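Local coordinates for protein cellulase (Xanthomonas axonopodis pv. citri, PDB 4W7W) that probably hydrolyses the beta-1,4-glucosidic bonds of cellulose, as a glycosyl hydrolase family 5 cellulase, and binds cello-oligosaccharides on an (alpha/beta)8-barrel scaffold, at residues K38-Y49 / L68-P77; L88-K99 / E140-I148. One frame throughout, in Å; residues are numbered along the deposited sequence.

Interaction 1: K38-Y49 / L68-P77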
loop_
_atom_site.group_PDB
_atom_site.type_symbol
_atom_site.label_atom_id
_atom_site.label_comp_id
_atom_site.label_asym_id
_atom_site.label_seq_id
_atom_site.Cartn_x
_atom_site.Cartn_y
_atom_site.Cartn_z
ATOM N N LYS A 38 -14.283 -8.006 12.832
ATOM C CA LYS A 38 -15.187 -7.233 13.646
ATOM C C LYS A 38 -15.711 -6.026 12.874
ATOM O O LYS A 38 -14.942 -5.154 12.501
ATOM C CB LYS A 38 -14.483 -6.802 14.930
ATOM C CG LYS A 38 -13.689 -7.921 15.577
ATOM C CD LYS A 38 -14.029 -8.041 17.040
ATOM C CE LYS A 38 -13.318 -9.217 17.670
ATOM N NZ LYS A 38 -13.925 -9.503 18.977
ATOM N N LYS A 39 -17.024 -5.991 12.642
ATOM C CA LYS A 39 -17.706 -4.924 11.925
ATOM C C LYS A 39 -18.898 -4.459 12.748
ATOM O O LYS A 39 -19.811 -5.261 12.969
ATOM C CB LYS A 39 -18.210 -5.410 10.555
ATOM C CG LYS A 39 -18.932 -4.338 9.736
ATOM C CD LYS A 39 -19.482 -4.866 8.410
ATOM C CE LYS A 39 -20.089 -3.775 7.542
ATOM N NZ LYS A 39 -21.376 -3.276 8.099
ATOM N N PRO A 40 -18.937 -3.198 13.188
ATOM C CA PRO A 40 -17.956 -2.163 12.831
ATOM C C PRO A 40 -16.619 -2.287 13.550
ATOM O O PRO A 40 -15.613 -1.717 13.128
ATOM C CB PRO A 40 -18.670 -0.873 13.264
ATOM C CG PRO A 40 -19.568 -1.293 14.383
ATOM C CD PRO A 40 -20.077 -2.636 13.946
ATOM N N GLY A 41 -16.614 -3.009 14.659
ATOM C CA GLY A 41 -15.511 -2.929 15.590
ATOM C C GLY A 41 -15.589 -1.630 16.350
ATOM O O GLY A 41 -16.310 -0.703 15.984
ATOM N N THR A 42 -14.844 -1.576 17.441
ATOM C CA THR A 42 -14.849 -0.401 18.304
ATOM C C THR A 42 -13.460 0.216 18.372
ATOM O O THR A 42 -12.465 -0.462 18.675
ATOM C CB THR A 42 -15.338 -0.767 19.713
ATOM O OG1 THR A 42 -16.657 -1.318 19.621
ATOM C CG2 THR A 42 -15.366 0.466 20.636
ATOM N N LEU A 43 -13.395 1.516 18.109
ATOM C CA LEU A 43 -12.153 2.253 18.186
ATOM C C LEU A 43 -11.513 2.082 19.561
ATOM O O LEU A 43 -12.199 2.151 20.586
ATOM C CB LEU A 43 -12.411 3.723 17.892
ATOM C CG LEU A 43 -11.203 4.661 17.877
ATOM C CD1 LEU A 43 -10.308 4.362 16.684
ATOM C CD2 LEU A 43 -11.655 6.121 17.877
ATOM N N PHE A 44 -10.200 1.864 19.571
ATOM C CA PHE A 44 -9.360 1.635 20.762
ATOM C C PHE A 44 -9.431 0.228 21.320
ATOM O O PHE A 44 -8.580 -0.150 22.129
ATOM C CB PHE A 44 -9.585 2.660 21.878
ATOM C CG PHE A 44 -9.394 4.073 21.441
ATOM C CD1 PHE A 44 -8.183 4.501 20.912
ATOM C CD2 PHE A 44 -10.435 4.980 21.559
ATOM C CE1 PHE A 44 -8.017 5.819 20.518
ATOM C CE2 PHE A 44 -10.270 6.288 21.162
ATOM C CZ PHE A 44 -9.067 6.713 20.640
ATOM N N LYS A 45 -10.421 -0.547 20.902
ATOM C CA LYS A 45 -10.592 -1.919 21.371
ATOM C C LYS A 45 -10.169 -2.883 20.266
ATOM O O LYS A 45 -9.305 -3.747 20.456
ATOM C CB LYS A 45 -12.064 -2.131 21.752
ATOM C CG LYS A 45 -12.432 -3.519 22.222
ATOM C CD LYS A 45 -13.874 -3.564 22.693
ATOM C CE LYS A 45 -14.149 -4.786 23.550
ATOM N NZ LYS A 45 -15.610 -4.971 23.750
ATOM N N ASP A 46 -10.787 -2.741 19.101
ATOM C CA ASP A 46 -10.497 -3.630 17.977
ATOM C C ASP A 46 -9.517 -3.055 16.961
ATOM O O ASP A 46 -8.880 -3.803 16.219
ATOM C CB ASP A 46 -11.797 -3.971 17.268
ATOM C CG ASP A 46 -12.818 -4.585 18.207
ATOM O OD1 ASP A 46 -12.458 -5.583 18.851
ATOM O OD2 ASP A 46 -13.945 -4.056 18.312
ATOM N N TYR A 47 -9.409 -1.732 16.904
ATOM C CA TYR A 47 -8.516 -1.090 15.950
ATOM C C TYR A 47 -8.208 0.288 16.479
ATOM O O TYR A 47 -8.870 0.789 17.397
ATOM C CB TYR A 47 -9.180 -1.012 14.575
ATOM C CG TYR A 47 -10.365 -0.083 14.483
ATOM C CD1 TYR A 47 -11.650 -0.534 14.766
ATOM C CD2 TYR A 47 -10.219 1.235 14.081
ATOM C CE1 TYR A 47 -12.753 0.292 14.657
ATOM C CE2 TYR A 47 -11.317 2.070 13.975
ATOM C CZ TYR A 47 -12.570 1.610 14.267
ATOM O OH TYR A 47 -13.631 2.468 14.133
ATOM N N THR A 48 -7.184 0.908 15.905
ATOM C CA THR A 48 -6.792 2.238 16.292
ATOM C C THR A 48 -6.255 2.974 15.087
ATOM O O THR A 48 -5.752 2.351 14.163
ATOM C CB THR A 48 -5.729 2.194 17.401
ATOM O OG1 THR A 48 -5.510 3.516 17.888
ATOM C CG2 THR A 48 -4.405 1.613 16.897
ATOM N N TYR A 49 -6.370 4.292 15.108
ATOM C CA TYR A 49 -5.666 5.152 14.179
ATOM C C TYR A 49 -4.334 5.560 14.801
ATOM O O TYR A 49 -4.124 5.399 16.003
ATOM C CB TYR A 49 -6.548 6.348 13.764
ATOM C CG TYR A 49 -7.455 5.982 12.613
ATOM C CD1 TYR A 49 -8.524 5.123 12.791
ATOM C CD2 TYR A 49 -7.207 6.447 11.340
ATOM C CE1 TYR A 49 -9.312 4.723 11.728
ATOM C CE2 TYR A 49 -7.990 6.045 10.264
ATOM C CZ TYR A 49 -9.041 5.200 10.462
ATOM O OH TYR A 49 -9.797 4.819 9.372
ATOM N N LEU A 68 -1.628 4.373 5.036
ATOM C CA LEU A 68 -2.607 4.231 6.097
ATOM C C LEU A 68 -3.650 3.180 5.722
ATOM O O LEU A 68 -4.628 3.475 5.031
ATOM C CB LEU A 68 -3.293 5.563 6.357
ATOM C CG LEU A 68 -4.273 5.572 7.521
ATOM C CD1 LEU A 68 -3.525 5.506 8.847
ATOM C CD2 LEU A 68 -5.172 6.794 7.470
ATOM N N PRO A 69 -3.438 1.937 6.169
ATOM C CA PRO A 69 -4.475 0.912 5.999
ATOM C C PRO A 69 -5.742 1.269 6.766
ATOM O O PRO A 69 -5.674 1.714 7.906
ATOM C CB PRO A 69 -3.832 -0.328 6.637
ATOM C CG PRO A 69 -2.355 -0.096 6.508
ATOM C CD PRO A 69 -2.197 1.380 6.738
ATOM N N PHE A 70 -6.885 1.026 6.141
ATOM C CA PHE A 70 -8.167 1.070 6.831
ATOM C C PHE A 70 -9.118 0.142 6.086
ATOM O O PHE A 70 -8.823 -0.317 4.977
ATOM C CB PHE A 70 -8.733 2.491 6.931
ATOM C CG PHE A 70 -9.006 3.111 5.604
ATOM C CD1 PHE A 70 -8.003 3.791 4.967
ATOM C CD2 PHE A 70 -10.235 2.998 4.985
ATOM C CE1 PHE A 70 -8.190 4.372 3.742
ATOM C CE2 PHE A 70 -10.439 3.556 3.733
ATOM C CZ PHE A 70 -9.418 4.255 3.118
ATOM N N LEU A 71 -10.227 -0.196 6.732
ATOM C CA LEU A 71 -11.149 -1.178 6.148
ATOM C C LEU A 71 -12.310 -0.559 5.411
ATOM O O LEU A 71 -12.994 0.369 5.895
ATOM C CB LEU A 71 -11.748 -2.089 7.203
ATOM C CG LEU A 71 -10.746 -2.920 7.997
ATOM C CD1 LEU A 71 -11.505 -3.884 8.879
ATOM C CD2 LEU A 71 -9.795 -3.665 7.068
ATOM N N TRP A 72 -12.577 -1.120 4.237
ATOM C CA TRP A 72 -13.754 -0.781 3.455
ATOM C C TRP A 72 -15.021 -0.871 4.304
ATOM O O TRP A 72 -15.863 0.019 4.285
ATOM C CB TRP A 72 -13.798 -1.724 2.247
ATOM C CG TRP A 72 -14.793 -1.400 1.187
ATOM C CD1 TRP A 72 -15.740 -0.414 1.182
ATOM C CD2 TRP A 72 -14.950 -2.122 -0.034
ATOM N NE1 TRP A 72 -16.486 -0.491 0.031
ATOM C CE2 TRP A 72 -16.011 -1.520 -0.739
ATOM C CE3 TRP A 72 -14.301 -3.229 -0.590
ATOM C CZ2 TRP A 72 -16.443 -1.998 -1.972
ATOM C CZ3 TRP A 72 -14.741 -3.717 -1.802
ATOM C CH2 TRP A 72 -15.798 -3.096 -2.483
ATOM N N GLU A 73 -15.142 -1.940 5.084
ATOM C CA GLU A 73 -16.340 -2.167 5.882
ATOM C C GLU A 73 -16.534 -1.136 6.976
ATOM O O GLU A 73 -17.668 -0.918 7.421
ATOM C CB GLU A 73 -16.295 -3.546 6.520
ATOM C CG GLU A 73 -16.231 -4.704 5.533
ATOM C CD GLU A 73 -14.825 -5.109 5.105
ATOM O OE1 GLU A 73 -13.844 -4.366 5.327
ATOM O OE2 GLU A 73 -14.697 -6.185 4.483
ATOM N N ARG A 74 -15.432 -0.530 7.442
ATOM C CA ARG A 74 -15.506 0.473 8.490
ATOM C C ARG A 74 -15.769 1.866 7.933
ATOM O O ARG A 74 -16.448 2.660 8.601
ATOM C CB ARG A 74 -14.245 0.446 9.363
ATOM C CG ARG A 74 -14.159 -0.836 10.167
ATOM C CD ARG A 74 -12.940 -0.915 11.081
ATOM N NE ARG A 74 -13.026 -2.129 11.887
ATOM C CZ ARG A 74 -12.009 -2.905 12.245
ATOM N NH1 ARG A 74 -10.755 -2.598 11.950
ATOM N NH2 ARG A 74 -12.265 -4.014 12.928
ATOM N N VAL A 75 -15.283 2.167 6.720
ATOM C CA VAL A 75 -15.560 3.471 6.139
ATOM C C VAL A 75 -16.878 3.509 5.373
ATOM O O VAL A 75 -17.445 4.582 5.179
ATOM C CB VAL A 75 -14.375 3.948 5.266
ATOM C CG1 VAL A 75 -14.390 3.324 3.883
ATOM C CG2 VAL A 75 -14.335 5.462 5.183
ATOM N N GLN A 76 -17.362 2.349 4.929
ATOM C CA GLN A 76 -18.607 2.265 4.144
ATOM C C GLN A 76 -19.354 1.031 4.592
ATOM O O GLN A 76 -19.202 -0.028 3.994
ATOM C CB GLN A 76 -18.327 2.230 2.636
ATOM C CG GLN A 76 -19.584 2.448 1.813
ATOM C CD GLN A 76 -19.359 2.327 0.308
ATOM O OE1 GLN A 76 -18.516 1.550 -0.153
ATOM N NE2 GLN A 76 -20.095 3.092 -0.465
ATOM N N PRO A 77 -20.177 1.171 5.655
ATOM C CA PRO A 77 -20.776 -0.011 6.281
ATOM C C PRO A 77 -21.852 -0.728 5.471
ATOM O O PRO A 77 -22.225 -1.845 5.823
ATOM C CB PRO A 77 -21.360 0.524 7.598
ATOM C CG PRO A 77 -20.760 1.853 7.812
ATOM C CD PRO A 77 -20.296 2.374 6.498
#
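Arg74 reaches out of the short helix that follows the second strand of the (alpha/beta)8 barrel and fastens Lys38, Pro40 and Tyr47, which lie in the loop between strand 24-29 and helix 52-60. Its chain runs extended from CG to NE, and this length lets the guanidinium serve several backbone carbonyls at once. Arg74 NE donates to Pro40 O at 2.9 Å, tilted from the carbonyl plane. Arg74 NH2 meets Lys38 O on a lone pair in the carbonyl plane, also at 2.9 Å; both bonds are bent at the hydrogen. NH1 turns to Ala32 O and Phe34 O, so a single cation gathers four carbonyl oxygens of the same barrel loop.

The flat group is also sandwiched. Tyr47 slides past it in the opposite direction, with ring and guanidinium planes 15° apart and Tyr47 CD1 lying over the guanidinium centre, 3.5 Å from Arg74 CZ. Arg74 CD makes a CH-pi contact over the same ring, and Leu71 CD1 covers the other guanidinium face. With CG of Tyr47 set between its backbone N and carbonyl carbon (chi1 68°), the ring is brought over the arginine, and its hydroxyl bonds to Gln87.

Tyr49 packs against strand 65-70, on Leu68 and Phe70. Tyr49 CE2 lies 4.0 Å from Leu68 CD2, the two side chains crossing at about a right angle, and Tyr49 OH comes to 3.5 Å from Phe70 CB while bonding to Gln87. A tyrosine suits this position, apolar along the ring and polar at its end.

Nearer solvent, Lys39 lays its methylene chain across Glu73 CB. Bent only at its last torsion, it delivers Lys39 NZ to a lone pair of Pro77 O, 2.8 Å away.

Interaction 2: L88-K99 / E140-I148; sequences LGLIKKSLEAAK and EFKDDKAVI
Helix residues 88-99 run alongside the 140-148 segment, with CA atoms 8.9 Å apart at Leu88 and Glu140 and 6.8 Å apart at Lys99 and Ala146, while two consecutive type I turns, Phe141 to Asp144 and Asp144 to Val147, carry the second segment from the end of one helix into a strand. Phe141 acts as a knob in a hole formed by Leu88, Ile91, Lys92 and Leu95, the i, i+3, i+4 and i+7 positions of the facing helix. Ile91 CG2 meets Phe141 CZ, and Leu95 CD2 lies 3.8 Å from Phe141 CE1. A broad, apolar ring fills such a hole well, and even Lys92 contributes through its methylene CG.

Beyond that carbon the Lys92 chain stays extended, which carries Lys92 NZ past the ring to a salt bridge with Glu140 OE1 at 3.0 Å, met nearly along the C-O bond direction. The same carboxylate rests against Leu88 CD2, 3.6 Å from Glu140 CD.

Farther along, the methyls of Leu95 straddle Val147 CG2, with Leu95 CD1 at 3.6 Å, and CD1 also reaches Ala146 CB. The small alanine admits the helix closely here, and Lys99 CG packs on its methyl. Lys99 NZ and Asp144 OD1 are 4.2 Å apart, joined by a water that accepts from the lysine and donates to the carboxylate.

Beneath this layer lies strand 104-109, where Leu107 touches Ile91, Phe141 and Val147; Phe55 of helix 52-60 packs on Ser94, Ala97 and Ala98 of helix 85-100, and strand 147-150 pairs with strand 104-109 through Ile148.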
loop_
_atom_site.group_PDB
_atom_site.type_symbol
_atom_site.label_atom_id
_atom_site.label_comp_id
_atom_site.label_asym_id
_atom_site.label_seq_id
_atom_site.Cartn_x
_atom_site.Cartn_y
_atom_site.Cartn_z
ATOM N N LEU A 88 -14.534 8.515 8.536
ATOM C CA LEU A 88 -13.991 9.555 7.689
ATOM C C LEU A 88 -13.267 10.596 8.534
ATOM O O LEU A 88 -12.207 11.097 8.158
ATOM C CB LEU A 88 -15.114 10.167 6.876
ATOM C CG LEU A 88 -14.724 11.243 5.893
ATOM C CD1 LEU A 88 -13.740 10.690 4.865
ATOM C CD2 LEU A 88 -15.991 11.784 5.258
ATOM N N GLY A 89 -13.840 10.928 9.681
ATOM C CA GLY A 89 -13.213 11.885 10.569
ATOM C C GLY A 89 -11.853 11.432 11.065
ATOM O O GLY A 89 -10.932 12.225 11.170
ATOM N N LEU A 90 -11.726 10.141 11.360
ATOM C CA LEU A 90 -10.452 9.586 11.791
ATOM C C LEU A 90 -9.422 9.698 10.682
ATOM O O LEU A 90 -8.259 10.044 10.924
ATOM C CB LEU A 90 -10.635 8.134 12.237
ATOM C CG LEU A 90 -11.381 7.988 13.572
ATOM C CD1 LEU A 90 -11.945 6.588 13.741
ATOM C CD2 LEU A 90 -10.474 8.331 14.748
ATOM N N ILE A 91 -9.829 9.397 9.440
ATOM C CA ILE A 91 -8.926 9.518 8.302
ATOM C C ILE A 91 -8.505 10.976 8.146
ATOM O O ILE A 91 -7.332 11.265 7.945
ATOM C CB ILE A 91 -9.566 8.963 7.017
ATOM C CG1 ILE A 91 -9.795 7.450 7.149
ATOM C CG2 ILE A 91 -8.716 9.275 5.808
ATOM C CD1 ILE A 91 -10.736 6.860 6.122
ATOM N N LYS A 92 -9.464 11.894 8.216
ATOM C CA LYS A 92 -9.152 13.316 8.067
ATOM C C LYS A 92 -8.238 13.831 9.172
ATOM O O LYS A 92 -7.405 14.697 8.930
ATOM C CB LYS A 92 -10.447 14.139 7.974
ATOM C CG LYS A 92 -11.150 13.914 6.645
ATOM C CD LYS A 92 -12.405 14.731 6.475
ATOM C CE LYS A 92 -12.928 14.569 5.058
ATOM N NZ LYS A 92 -14.013 15.526 4.736
ATOM N N LYS A 93 -8.365 13.285 10.382
ATOM C CA LYS A 93 -7.474 13.641 11.471
ATOM C C LYS A 93 -6.041 13.168 11.187
ATOM O O LYS A 93 -5.072 13.910 11.408
ATOM C CB LYS A 93 -8.024 13.057 12.776
ATOM C CG LYS A 93 -7.203 13.318 14.008
ATOM C CD LYS A 93 -7.927 12.829 15.262
ATOM C CE LYS A 93 -7.059 12.901 16.500
ATOM N NZ LYS A 93 -7.652 12.091 17.594
ATOM N N SER A 94 -5.890 11.953 10.668
ATOM C CA SER A 94 -4.575 11.499 10.223
ATOM C C SER A 94 -4.009 12.389 9.117
ATOM O O SER A 94 -2.813 12.673 9.098
ATOM C CB SER A 94 -4.622 10.041 9.748
ATOM O OG SER A 94 -4.914 9.157 10.814
ATOM N N LEU A 95 -4.865 12.812 8.189
ATOM C CA LEU A 95 -4.418 13.698 7.129
ATOM C C LEU A 95 -3.909 15.029 7.681
ATOM O O LEU A 95 -2.908 15.545 7.187
ATOM C CB LEU A 95 -5.541 13.916 6.137
ATOM C CG LEU A 95 -5.236 14.873 4.985
ATOM C CD1 LEU A 95 -4.012 14.459 4.180
ATOM C CD2 LEU A 95 -6.463 14.969 4.108
ATOM N N GLU A 96 -4.575 15.582 8.691
ATOM C CA GLU A 96 -4.066 16.805 9.304
ATOM C C GLU A 96 -2.653 16.602 9.828
ATOM O O GLU A 96 -1.797 17.475 9.668
ATOM C CB GLU A 96 -4.975 17.297 10.445
ATOM C CG GLU A 96 -6.308 17.870 9.995
ATOM C CD GLU A 96 -7.059 18.638 11.076
ATOM O OE1 GLU A 96 -6.435 19.125 12.065
ATOM O OE2 GLU A 96 -8.286 18.782 10.877
ATOM N N ALA A 97 -2.415 15.463 10.473
ATOM C CA ALA A 97 -1.093 15.193 11.023
ATOM C C ALA A 97 -0.062 15.040 9.915
ATOM O O ALA A 97 1.061 15.570 10.011
ATOM C CB ALA A 97 -1.122 13.949 11.883
ATOM N N ALA A 98 -0.413 14.298 8.867
ATOM C CA ALA A 98 0.498 14.148 7.729
ATOM C C ALA A 98 0.843 15.505 7.133
ATOM O O ALA A 98 2.004 15.830 6.937
ATOM C CB ALA A 98 -0.103 13.230 6.672
ATOM N N LYS A 99 -0.170 16.332 6.885
ATOM C CA LYS A 99 0.081 17.632 6.293
ATOM C C LYS A 99 0.963 18.514 7.162
ATOM O O LYS A 99 1.866 19.194 6.673
ATOM C CB LYS A 99 -1.235 18.342 5.977
ATOM C CG LYS A 99 -1.976 17.758 4.788
ATOM C CD LYS A 99 -3.422 18.241 4.705
ATOM C CE LYS A 99 -3.560 19.753 4.665
ATOM N NZ LYS A 99 -4.975 20.131 4.408
ATOM N N GLU A 140 -14.315 13.400 -1.360
ATOM C CA GLU A 140 -13.843 13.949 -0.093
ATOM C C GLU A 140 -12.453 14.562 -0.183
ATOM O O GLU A 140 -12.166 15.544 0.491
ATOM C CB GLU A 140 -13.814 12.886 0.992
ATOM C CG GLU A 140 -15.143 12.298 1.360
ATOM C CD GLU A 140 -16.085 13.289 1.989
ATOM O OE1 GLU A 140 -15.637 14.314 2.590
ATOM O OE2 GLU A 140 -17.308 13.014 1.893
ATOM N N PHE A 141 -11.574 13.960 -0.986
ATOM C CA PHE A 141 -10.141 14.264 -0.946
ATOM C C PHE A 141 -9.594 14.851 -2.239
ATOM O O PHE A 141 -8.388 15.071 -2.349
ATOM C CB PHE A 141 -9.357 13.010 -0.535
ATOM C CG PHE A 141 -9.664 12.570 0.866
ATOM C CD1 PHE A 141 -9.292 13.353 1.961
ATOM C CD2 PHE A 141 -10.389 11.418 1.102
ATOM C CE1 PHE A 141 -9.625 12.979 3.244
ATOM C CE2 PHE A 141 -10.712 11.025 2.395
ATOM C CZ PHE A 141 -10.314 11.804 3.465
ATOM N N LYS A 142 -10.463 15.153 -3.196
ATOM C CA LYS A 142 -9.983 15.640 -4.486
ATOM C C LYS A 142 -9.175 16.922 -4.371
ATOM O O LYS A 142 -8.238 17.113 -5.138
ATOM C CB LYS A 142 -11.101 15.801 -5.500
ATOM C CG LYS A 142 -12.222 16.678 -5.032
ATOM C CD LYS A 142 -13.277 16.818 -6.121
ATOM C CE LYS A 142 -12.825 17.774 -7.207
ATOM N NZ LYS A 142 -12.979 19.187 -6.783
ATOM N N ASP A 143 -9.503 17.775 -3.410
ATOM C CA ASP A 143 -8.755 19.014 -3.227
ATOM C C ASP A 143 -7.624 18.932 -2.195
ATOM O O ASP A 143 -7.117 19.960 -1.750
ATOM C CB ASP A 143 -9.732 20.148 -2.912
ATOM C CG ASP A 143 -10.800 20.313 -3.986
ATOM O OD1 ASP A 143 -10.473 20.173 -5.185
ATOM O OD2 ASP A 143 -11.966 20.578 -3.633
ATOM N N ASP A 144 -7.191 17.713 -1.869
ATOM C CA ASP A 144 -6.071 17.482 -0.957
ATOM C C ASP A 144 -4.840 16.903 -1.739
ATOM O O ASP A 144 -4.775 15.709 -1.999
ATOM C CB ASP A 144 -6.534 16.566 0.197
ATOM C CG ASP A 144 -7.683 17.177 1.066
ATOM O OD1 ASP A 144 -7.563 18.310 1.572
ATOM O OD2 ASP A 144 -8.718 16.504 1.286
ATOM N N LYS A 145 -3.860 17.758 -2.071
ATOM C CA LYS A 145 -2.645 17.354 -2.807
ATOM C C LYS A 145 -1.769 16.323 -2.070
ATOM O O LYS A 145 -0.956 15.607 -2.660
ATOM C CB LYS A 145 -1.802 18.581 -3.188
ATOM C CG LYS A 145 -2.345 19.346 -4.385
ATOM C CD LYS A 145 -1.404 20.458 -4.825
ATOM C CE LYS A 145 -1.445 20.657 -6.334
ATOM N NZ LYS A 145 -0.638 19.623 -7.045
ATOM N N ALA A 146 -1.926 16.270 -0.770
ATOM C CA ALA A 146 -1.203 15.304 0.027
ATOM C C ALA A 146 -1.759 13.884 -0.089
ATOM O O ALA A 146 -1.077 12.947 0.337
ATOM C CB ALA A 146 -1.200 15.728 1.489
ATOM N N VAL A 147 -2.975 13.727 -0.606
ATOM C CA VAL A 147 -3.635 12.426 -0.563
ATOM C C VAL A 147 -3.385 11.623 -1.829
ATOM O O VAL A 147 -3.539 12.141 -2.945
ATOM C CB VAL A 147 -5.139 12.603 -0.310
ATOM C CG1 VAL A 147 -5.833 11.251 -0.328
ATOM C CG2 VAL A 147 -5.385 13.312 1.009
ATOM N N ILE A 148 -3.009 10.361 -1.626
ATOM C CA ILE A 148 -2.781 9.387 -2.686
ATOM C C ILE A 148 -3.808 8.270 -2.493
ATOM O O ILE A 148 -4.080 7.861 -1.351
ATOM C CB ILE A 148 -1.333 8.845 -2.592
ATOM C CG1 ILE A 148 -0.323 9.971 -2.836
ATOM C CG2 ILE A 148 -1.119 7.698 -3.548
ATOM C CD1 ILE A 148 1.094 9.625 -2.449
HETATM O O HOH W 1 -5.341 19.677 1.860
#

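From the N terminus, the chain leaves strand 24-29 through the 38-49 loop, passes helix 52-60, and returns through strand 65-70 into helix 72-75, where interaction 1 closes the loop round helix 52-60. It continues into helix 85-100 and strand 104-109; the end of helix 127-141 and the turns leading into strand 147-150 then close interaction 2 on helix 85-100. The two are in series, neither nesting nor crossing. They touch nonetheless: Tyr49 of interaction 1 packs on Leu90, Ile91 and Ser94 of interaction 2, and Val75 meets Ile91. Together they tie a loop beside the glycan-binding site to the outer helical layer and successive strands of the barrel.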